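Local coordinates for protein CRISPR-associated endoribonuclease Cas2 (PDB 5G4D) that is a Cas2 family protein of CRISPR adaptive immunity, probably a magnesium-dependent RNA endonuclease that works as a homodimer together with Cas1, at residues V6-D11 and K22-H27; V17-K22 and L53-E58; R26-V31 and E46-G51. One frame throughout, in Å; residues are numbered along the deposited sequence.

Interaction 1 of 3, residues V6-D11 and K22-H27; sequences VVIVYD and KFLRRH
Leu24 rests its CD1 methyl against both Tyr10 and Ile8, which fixes helix 17-25 over strand 4-11. The chain has the ferredoxin-like beta-alpha-beta-beta-alpha-beta fold, and this contact joins its first strand to its first helix. The closest approach is Leu24 CD1 to Tyr10 CE1, 3.7 Å. The same methyl lies 3.9 Å from Tyr10 CD1, so it meets the CD1-CE1 side of the ring obliquely. Ile8 adds its CG2 branch, 4.1 Å from Leu24 CD1. One methyl thus settles between two side chains that leave the same face of the strand.

Leu24 reaches this far because CD1 continues the line of the side chain (chi2 177°). Tyr10 has CG set between its backbone N and carbonyl carbon (chi1 55°), which brings its CD1 and CE1 atoms to Leu24. The tyrosine ring also packs on Val17, Val20 and Lys21, so helix 17-25 borders it along about two turns. Phe36 and Ile48 also touch Leu24, which is buried.

Residues on the other face of the strand also reach the second subunit. Val7 packs on Tyr66 of the second subunit, and Val9 on Gln32 of the second subunit. Asp11, a predicted magnesium ligand, bonds through OD2 to the backbone N of Asn33 of the second subunit. Following Leu24, His27 N donates to Leu24 O at 2.9 Å. The His27 ring lies over Phe23, with His27 CD2 3.8 Å above the Phe23 ring plane and offset toward its rim.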
# COMPACT_ATOMS: atom_id res chain seq x y z
N VAL A 6 7.12 5.71 6.65
CA VAL A 6 7.09 4.81 5.50
C VAL A 6 5.76 4.07 5.43
O VAL A 6 5.11 3.79 6.44
CB VAL A 6 8.26 3.79 5.52
CG1 VAL A 6 9.59 4.52 5.31
CG2 VAL A 6 8.25 2.98 6.81
N VAL A 7 5.35 3.76 4.20
CA VAL A 7 4.29 2.79 3.93
C VAL A 7 4.93 1.72 3.07
O VAL A 7 5.49 2.04 2.01
CB VAL A 7 3.08 3.40 3.21
CG1 VAL A 7 2.06 2.29 2.86
CG2 VAL A 7 2.44 4.52 4.03
N ILE A 8 4.87 0.47 3.52
CA ILE A 8 5.50 -0.63 2.80
C ILE A 8 4.43 -1.60 2.32
O ILE A 8 3.60 -2.07 3.12
CB ILE A 8 6.53 -1.37 3.68
CG1 ILE A 8 7.62 -0.40 4.12
CG2 ILE A 8 7.12 -2.55 2.90
CD1 ILE A 8 8.80 -1.11 4.78
N VAL A 9 4.45 -1.90 1.03
CA VAL A 9 3.57 -2.91 0.44
C VAL A 9 4.45 -3.96 -0.21
O VAL A 9 5.52 -3.64 -0.74
CB VAL A 9 2.59 -2.29 -0.59
CG1 VAL A 9 1.69 -1.28 0.09
CG2 VAL A 9 3.36 -1.65 -1.73
N TYR A 10 4.03 -5.22 -0.16
CA TYR A 10 4.90 -6.26 -0.71
C TYR A 10 4.09 -7.35 -1.38
O TYR A 10 2.96 -7.65 -1.00
CB TYR A 10 5.83 -6.87 0.35
CG TYR A 10 5.15 -7.44 1.57
CD1 TYR A 10 4.92 -6.66 2.69
CD2 TYR A 10 4.77 -8.78 1.62
CE1 TYR A 10 4.31 -7.16 3.81
CE2 TYR A 10 4.16 -9.31 2.74
CZ TYR A 10 3.94 -8.49 3.84
OH TYR A 10 3.34 -8.99 4.97
N ASP A 11 4.70 -7.90 -2.42
CA ASP A 11 4.14 -8.96 -3.25
C ASP A 11 5.23 -10.03 -3.27
O ASP A 11 6.20 -9.89 -4.02
CB ASP A 11 3.83 -8.41 -4.64
CG ASP A 11 2.93 -9.29 -5.44
OD1 ASP A 11 2.95 -10.52 -5.21
OD2 ASP A 11 2.19 -8.74 -6.29
N LYS A 22 6.37 -11.53 9.38
CA LYS A 22 6.83 -11.60 10.77
C LYS A 22 7.93 -10.59 11.04
O LYS A 22 7.97 -9.98 12.12
CB LYS A 22 7.29 -13.03 11.10
CG LYS A 22 7.50 -13.27 12.59
CD LYS A 22 7.61 -14.77 12.90
CE LYS A 22 8.86 -15.40 12.28
NZ LYS A 22 10.13 -14.79 12.79
N PHE A 23 8.84 -10.39 10.08
CA PHE A 23 9.90 -9.40 10.25
C PHE A 23 9.34 -7.99 10.35
O PHE A 23 9.74 -7.20 11.21
CB PHE A 23 10.91 -9.50 9.09
CG PHE A 23 11.94 -8.39 9.08
CD1 PHE A 23 13.02 -8.41 9.95
CD2 PHE A 23 11.84 -7.34 8.17
CE1 PHE A 23 13.97 -7.40 9.93
CE2 PHE A 23 12.78 -6.32 8.15
CZ PHE A 23 13.85 -6.35 9.03
N LEU A 24 8.41 -7.64 9.45
CA LEU A 24 7.91 -6.27 9.46
C LEU A 24 7.06 -5.98 10.69
O LEU A 24 7.01 -4.83 11.15
CB LEU A 24 7.13 -5.98 8.17
CG LEU A 24 8.02 -5.82 6.92
CD1 LEU A 24 7.14 -5.62 5.69
CD2 LEU A 24 9.02 -4.67 7.04
N ARG A 25 6.42 -7.01 11.27
CA ARG A 25 5.66 -6.80 12.50
C ARG A 25 6.56 -6.37 13.64
O ARG A 25 6.10 -5.71 14.58
CB ARG A 25 4.90 -8.07 12.89
CG ARG A 25 3.69 -8.38 12.02
CD ARG A 25 2.89 -9.55 12.58
NE ARG A 25 2.31 -9.27 13.89
CZ ARG A 25 1.77 -10.19 14.68
NH1 ARG A 25 1.77 -11.47 14.31
NH2 ARG A 25 1.26 -9.85 15.86
N ARG A 26 7.84 -6.71 13.58
CA ARG A 26 8.78 -6.26 14.60
C ARG A 26 9.24 -4.82 14.40
O ARG A 26 10.02 -4.32 15.23
CB ARG A 26 10.00 -7.18 14.63
CG ARG A 26 9.67 -8.64 14.92
CD ARG A 26 10.91 -9.51 14.73
NE ARG A 26 11.08 -10.42 15.84
CZ ARG A 26 10.74 -11.71 15.80
NH1 ARG A 26 10.21 -12.22 14.70
NH2 ARG A 26 10.92 -12.49 16.86
N HIS A 27 8.79 -4.12 13.36
CA HIS A 27 9.35 -2.82 13.06
C HIS A 27 8.29 -1.77 12.75
O HIS A 27 8.51 -0.58 12.98
CB HIS A 27 10.33 -2.92 11.89
CG HIS A 27 11.55 -3.74 12.20
ND1 HIS A 27 12.69 -3.18 12.75
CD2 HIS A 27 11.80 -5.06 12.06
CE1 HIS A 27 13.60 -4.13 12.93
NE2 HIS A 27 13.08 -5.28 12.52

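Interaction 2 of 3, residues V17-K22 and L53-E58; sequences VNRVKK and LDLIDE. Unlike the reference sequence in segment 17-22: Arg19 (reference Lys).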
# COMPACT_ATOMS: atom_id res chain seq x y z
N VAL A 17 6.54 -15.32 2.06
CA VAL A 17 5.75 -14.15 2.42
C VAL A 17 5.58 -14.06 3.93
O VAL A 17 5.67 -12.97 4.52
CB VAL A 17 4.40 -14.14 1.69
CG1 VAL A 17 3.52 -15.34 2.09
CG2 VAL A 17 3.67 -12.81 1.94
N ASN A 18 5.38 -15.19 4.60
CA ASN A 18 5.08 -15.12 6.02
C ASN A 18 6.31 -14.80 6.87
O ASN A 18 6.15 -14.24 7.96
CB ASN A 18 4.37 -16.42 6.45
CG ASN A 18 2.92 -16.50 5.93
OD1 ASN A 18 2.11 -15.61 6.21
ND2 ASN A 18 2.61 -17.53 5.15
N ARG A 19 7.52 -15.06 6.37
CA ARG A 19 8.71 -14.56 7.06
C ARG A 19 8.87 -13.05 6.89
O ARG A 19 9.36 -12.36 7.80
CB ARG A 19 9.96 -15.28 6.57
CG ARG A 19 10.01 -16.76 6.94
CD ARG A 19 11.41 -17.17 7.38
NE ARG A 19 11.83 -16.43 8.58
CZ ARG A 19 11.60 -16.84 9.83
NH1 ARG A 19 10.96 -17.99 10.05
NH2 ARG A 19 12.02 -16.10 10.86
N VAL A 20 8.48 -12.51 5.73
CA VAL A 20 8.49 -11.05 5.55
C VAL A 20 7.49 -10.39 6.49
O VAL A 20 7.79 -9.38 7.14
CB VAL A 20 8.22 -10.70 4.08
CG1 VAL A 20 7.89 -9.20 3.93
CG2 VAL A 20 9.41 -11.06 3.22
N LYS A 21 6.27 -10.95 6.57
CA LYS A 21 5.26 -10.43 7.49
C LYS A 21 5.78 -10.42 8.93
O LYS A 21 5.65 -9.41 9.64
CB LYS A 21 3.99 -11.28 7.39
CG LYS A 21 2.90 -10.91 8.39
CD LYS A 21 1.66 -11.80 8.22
CE LYS A 21 1.97 -13.26 8.54
NZ LYS A 21 0.74 -14.12 8.57
N LYS A 22 6.37 -11.53 9.38
CA LYS A 22 6.83 -11.60 10.77
C LYS A 22 7.93 -10.59 11.04
O LYS A 22 7.97 -9.98 12.12
CB LYS A 22 7.29 -13.03 11.10
CG LYS A 22 7.50 -13.27 12.59
CD LYS A 22 7.61 -14.77 12.90
CE LYS A 22 8.86 -15.40 12.28
NZ LYS A 22 10.13 -14.79 12.79
N LEU A 53 15.79 -7.51 2.20
CA LEU A 53 16.62 -8.07 1.14
C LEU A 53 17.12 -9.47 1.50
O LEU A 53 17.28 -10.31 0.61
CB LEU A 53 17.80 -7.13 0.87
CG LEU A 53 17.39 -5.81 0.20
CD1 LEU A 53 18.52 -4.78 0.24
CD2 LEU A 53 16.95 -6.06 -1.24
N ASP A 54 17.33 -9.74 2.78
CA ASP A 54 17.75 -11.08 3.19
C ASP A 54 16.63 -12.09 3.08
O ASP A 54 16.91 -13.29 2.93
CB ASP A 54 18.29 -11.04 4.62
CG ASP A 54 19.72 -10.54 4.69
OD1 ASP A 54 20.54 -10.96 3.84
OD2 ASP A 54 20.03 -9.71 5.57
N LEU A 55 15.38 -11.65 3.14
CA LEU A 55 14.25 -12.57 3.16
C LEU A 55 13.59 -12.77 1.80
O LEU A 55 12.85 -13.75 1.63
CB LEU A 55 13.18 -12.07 4.15
CG LEU A 55 13.59 -12.07 5.62
CD1 LEU A 55 12.56 -11.31 6.43
CD2 LEU A 55 13.71 -13.49 6.12
N ILE A 56 13.80 -11.88 0.84
CA ILE A 56 13.11 -11.98 -0.43
C ILE A 56 14.04 -12.54 -1.49
O ILE A 56 15.27 -12.57 -1.34
CB ILE A 56 12.53 -10.62 -0.88
CG1 ILE A 56 13.65 -9.62 -1.22
CG2 ILE A 56 11.61 -10.07 0.20
CD1 ILE A 56 13.16 -8.35 -1.90
N ASP A 57 13.44 -13.04 -2.57
CA ASP A 57 14.12 -13.40 -3.80
C ASP A 57 13.94 -12.24 -4.76
O ASP A 57 12.83 -11.99 -5.25
CB ASP A 57 13.54 -14.70 -4.37
CG ASP A 57 14.21 -15.15 -5.66
OD1 ASP A 57 14.66 -14.31 -6.47
OD2 ASP A 57 14.27 -16.38 -5.87
N GLU A 58 15.03 -11.51 -5.03
CA GLU A 58 14.92 -10.28 -5.80
C GLU A 58 14.56 -10.50 -7.26
O GLU A 58 14.20 -9.54 -7.94
CB GLU A 58 16.22 -9.47 -5.67
CG GLU A 58 16.34 -8.80 -4.31
CD GLU A 58 17.70 -8.17 -4.06
OE1 GLU A 58 18.05 -7.19 -4.77
OE2 GLU A 58 18.43 -8.65 -3.16
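Leu55 meets Val20 and Arg19 where segment 53-58 comes alongside helix 17-25. Helices 17-25 and 42-55 are the two that lie on one face of the ferredoxin-like sheet. Leu55 has the most surface buried here, 70 Å². Its two methyls divide the work. CD1 reaches the backbone of helix 17-25 and lies 3.6 Å from Arg19 O. CD2 lies 4.2 Å from Arg19 CB and also comes to the edge of the guanidinium group, near its plane.

Val20 contributes 50 Å² and uses its CG2 methyl. This methyl lies 4.0 Å from Leu55 CB, and the two side chains run past each other in opposite directions. The same CG2 is 3.9 Å from Ile56 CG2. The other branch, CG1, stands anti to the backbone N (chi1 166°) and faces the Tyr10 ring. Val20 therefore links the second helix to the strand below. Ile56 offers only its CG2 to Val20, and its CD1 points off in another direction. It also packs on Leu77 of the second subunit. The Ile56 side chain is about 9 Å from that of Asp11, the predicted magnesium ligand.

Arg19 adds 36 Å² and is exposed. The deposited residue differs from the lysine of the reference sequence. Its chain bends at chi2 and chi3, and of its side chain CB comes nearest to Leu55. At the far end, Arg19 NH2 lies 3.0 Å from Lys22 NZ. Both are donors, and they are not hydrogen-bonded.

The touching groups are mostly methyls and aliphatic carbons. The two segments are thus held here by close fit rather than by directed bonds.

Interaction 3 of 3, residues R26-V31 and E46-G51; sequences RHLHWV and ERIKAG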
# COMPACT_ATOMS: atom_id res chain seq x y z
N ARG A 26 7.84 -6.71 13.58
CA ARG A 26 8.78 -6.26 14.60
C ARG A 26 9.24 -4.82 14.40
O ARG A 26 10.02 -4.32 15.23
CB ARG A 26 10.00 -7.18 14.63
CG ARG A 26 9.67 -8.64 14.92
CD ARG A 26 10.91 -9.51 14.73
NE ARG A 26 11.08 -10.42 15.84
CZ ARG A 26 10.74 -11.71 15.80
NH1 ARG A 26 10.21 -12.22 14.70
NH2 ARG A 26 10.92 -12.49 16.86
N HIS A 27 8.79 -4.12 13.36
CA HIS A 27 9.35 -2.82 13.06
C HIS A 27 8.29 -1.77 12.75
O HIS A 27 8.51 -0.58 12.98
CB HIS A 27 10.33 -2.92 11.89
CG HIS A 27 11.55 -3.74 12.20
ND1 HIS A 27 12.69 -3.18 12.75
CD2 HIS A 27 11.80 -5.06 12.06
CE1 HIS A 27 13.60 -4.13 12.93
NE2 HIS A 27 13.08 -5.28 12.52
N LEU A 28 7.13 -2.21 12.25
CA LEU A 28 6.12 -1.29 11.75
C LEU A 28 4.72 -1.76 12.15
O LEU A 28 4.51 -2.90 12.57
CB LEU A 28 6.22 -1.15 10.22
CG LEU A 28 7.50 -0.52 9.67
CD1 LEU A 28 7.53 -0.61 8.16
CD2 LEU A 28 7.62 0.94 10.11
N HIS A 29 3.76 -0.86 11.97
CA HIS A 29 2.36 -1.16 12.24
C HIS A 29 1.75 -1.94 11.08
O HIS A 29 1.91 -1.56 9.92
CB HIS A 29 1.58 0.13 12.47
CG HIS A 29 2.04 0.94 13.64
ND1 HIS A 29 1.81 0.57 14.95
CD2 HIS A 29 2.70 2.12 13.70
CE1 HIS A 29 2.32 1.48 15.76
NE2 HIS A 29 2.87 2.43 15.03
N TRP A 30 1.05 -3.02 11.40
CA TRP A 30 0.38 -3.81 10.37
C TRP A 30 -0.96 -3.16 10.03
O TRP A 30 -1.81 -2.97 10.91
CB TRP A 30 0.18 -5.24 10.87
CG TRP A 30 -0.50 -6.15 9.90
CD1 TRP A 30 0.10 -6.88 8.91
CD2 TRP A 30 -1.90 -6.43 9.81
NE1 TRP A 30 -0.84 -7.60 8.22
CE2 TRP A 30 -2.08 -7.34 8.75
CE3 TRP A 30 -3.02 -6.00 10.52
CZ2 TRP A 30 -3.33 -7.84 8.39
CZ3 TRP A 30 -4.27 -6.49 10.16
CH2 TRP A 30 -4.41 -7.39 9.10
N VAL A 31 -1.15 -2.80 8.76
CA VAL A 31 -2.35 -2.08 8.32
C VAL A 31 -3.42 -3.05 7.82
O VAL A 31 -4.58 -2.98 8.22
CB VAL A 31 -1.99 -1.05 7.22
CG1 VAL A 31 -3.25 -0.35 6.67
CG2 VAL A 31 -0.97 -0.05 7.73
N GLU A 46 17.36 1.72 7.02
CA GLU A 46 18.40 0.91 6.40
C GLU A 46 18.35 -0.52 6.91
O GLU A 46 18.61 -1.46 6.15
CB GLU A 46 19.79 1.52 6.67
CG GLU A 46 20.04 2.82 5.95
CD GLU A 46 19.93 2.70 4.44
OE1 GLU A 46 20.33 1.65 3.89
OE2 GLU A 46 19.45 3.65 3.80
N ARG A 47 18.04 -0.70 8.19
CA ARG A 47 17.98 -2.04 8.76
C ARG A 47 16.75 -2.79 8.27
O ARG A 47 16.80 -4.01 8.04
CB ARG A 47 17.98 -1.97 10.29
CG ARG A 47 19.37 -1.71 10.87
CD ARG A 47 19.42 -1.95 12.38
NE ARG A 47 18.43 -1.16 13.12
CZ ARG A 47 18.55 0.14 13.37
NH1 ARG A 47 19.60 0.80 12.91
NH2 ARG A 47 17.62 0.79 14.06
N ILE A 48 15.63 -2.07 8.10
CA ILE A 48 14.44 -2.70 7.53
C ILE A 48 14.72 -3.15 6.10
O ILE A 48 14.38 -4.27 5.70
CB ILE A 48 13.25 -1.73 7.58
CG1 ILE A 48 12.78 -1.53 9.02
CG2 ILE A 48 12.09 -2.27 6.69
CD1 ILE A 48 11.72 -0.43 9.18
N LYS A 49 15.30 -2.26 5.29
CA LYS A 49 15.64 -2.61 3.92
C LYS A 49 16.58 -3.81 3.88
O LYS A 49 16.37 -4.74 3.09
CB LYS A 49 16.27 -1.40 3.22
CG LYS A 49 16.85 -1.72 1.85
CD LYS A 49 17.43 -0.48 1.20
CE LYS A 49 18.26 -0.84 -0.02
NZ LYS A 49 18.84 0.38 -0.65
N ALA A 50 17.61 -3.82 4.73
CA ALA A 50 18.55 -4.94 4.72
C ALA A 50 17.88 -6.24 5.18
O ALA A 50 18.17 -7.31 4.64
CB ALA A 50 19.76 -4.62 5.60
N GLY A 51 17.00 -6.16 6.18
CA GLY A 51 16.26 -7.35 6.59
C GLY A 51 15.39 -7.90 5.49
O GLY A 51 15.32 -9.11 5.28
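His27 and Leu28 share the end of one side chain, that of Ile48 on helix 42-55. The apolar contacts come first. Ile48 CD1 lies 3.9 Å from His27 CB and 4.2 Å from Leu28 CG. Ile48 CG1 approaches the His27 ring obliquely, 4.1 Å from His27 CG. Ile48 has CG1 anti to its carbonyl carbon (chi1 -70°), and its extended end carries CD1 in between the two residues. Leu28 continues the packing inward onto Val6, Ile8 and Phe36. Val40 touches both Leu28 and Ile48.

Polar bonds to Glu44, outside both segments, border the contact. His27 ND1 is hydrogen-bonded to Glu44 OE2, while Arg47 NH2 forms a salt bridge with Glu44 OE1. One carboxylate thus ties the imidazole to helix 42-55. Its charge could favour a protonated His27, although the nearby Arg47 would oppose this.

The segment 26-31 carries the chain from helix 17-25 into strand 29-32. Packing this connection against Ile48 of helix 42-55 is in keeping with the ferredoxin-like fold of Cas2, in which both helices cover one face of the antiparallel sheet.

In the fold
Interactions 1 and 3 lie near the middle of the chain, their centres about 5 Å apart, and both are buried. Interaction 2 is farther out and only partly buried. Helix 17-25 is used by interactions 1 and 2, helix 42-55 by interactions 2 and 3. Together they bind the two helices to each other and to the sheet. Phe23 joins all three regions: its CB lies 3.6 Å from Leu55 CD1 and its CZ 3.6 Å from Gly51 CA. All three contacts are mainly apolar. Interactions 2 and 3 include a polar residue at the margin, Arg19 and His27, whereas the touching residues of interaction 1 are all buried.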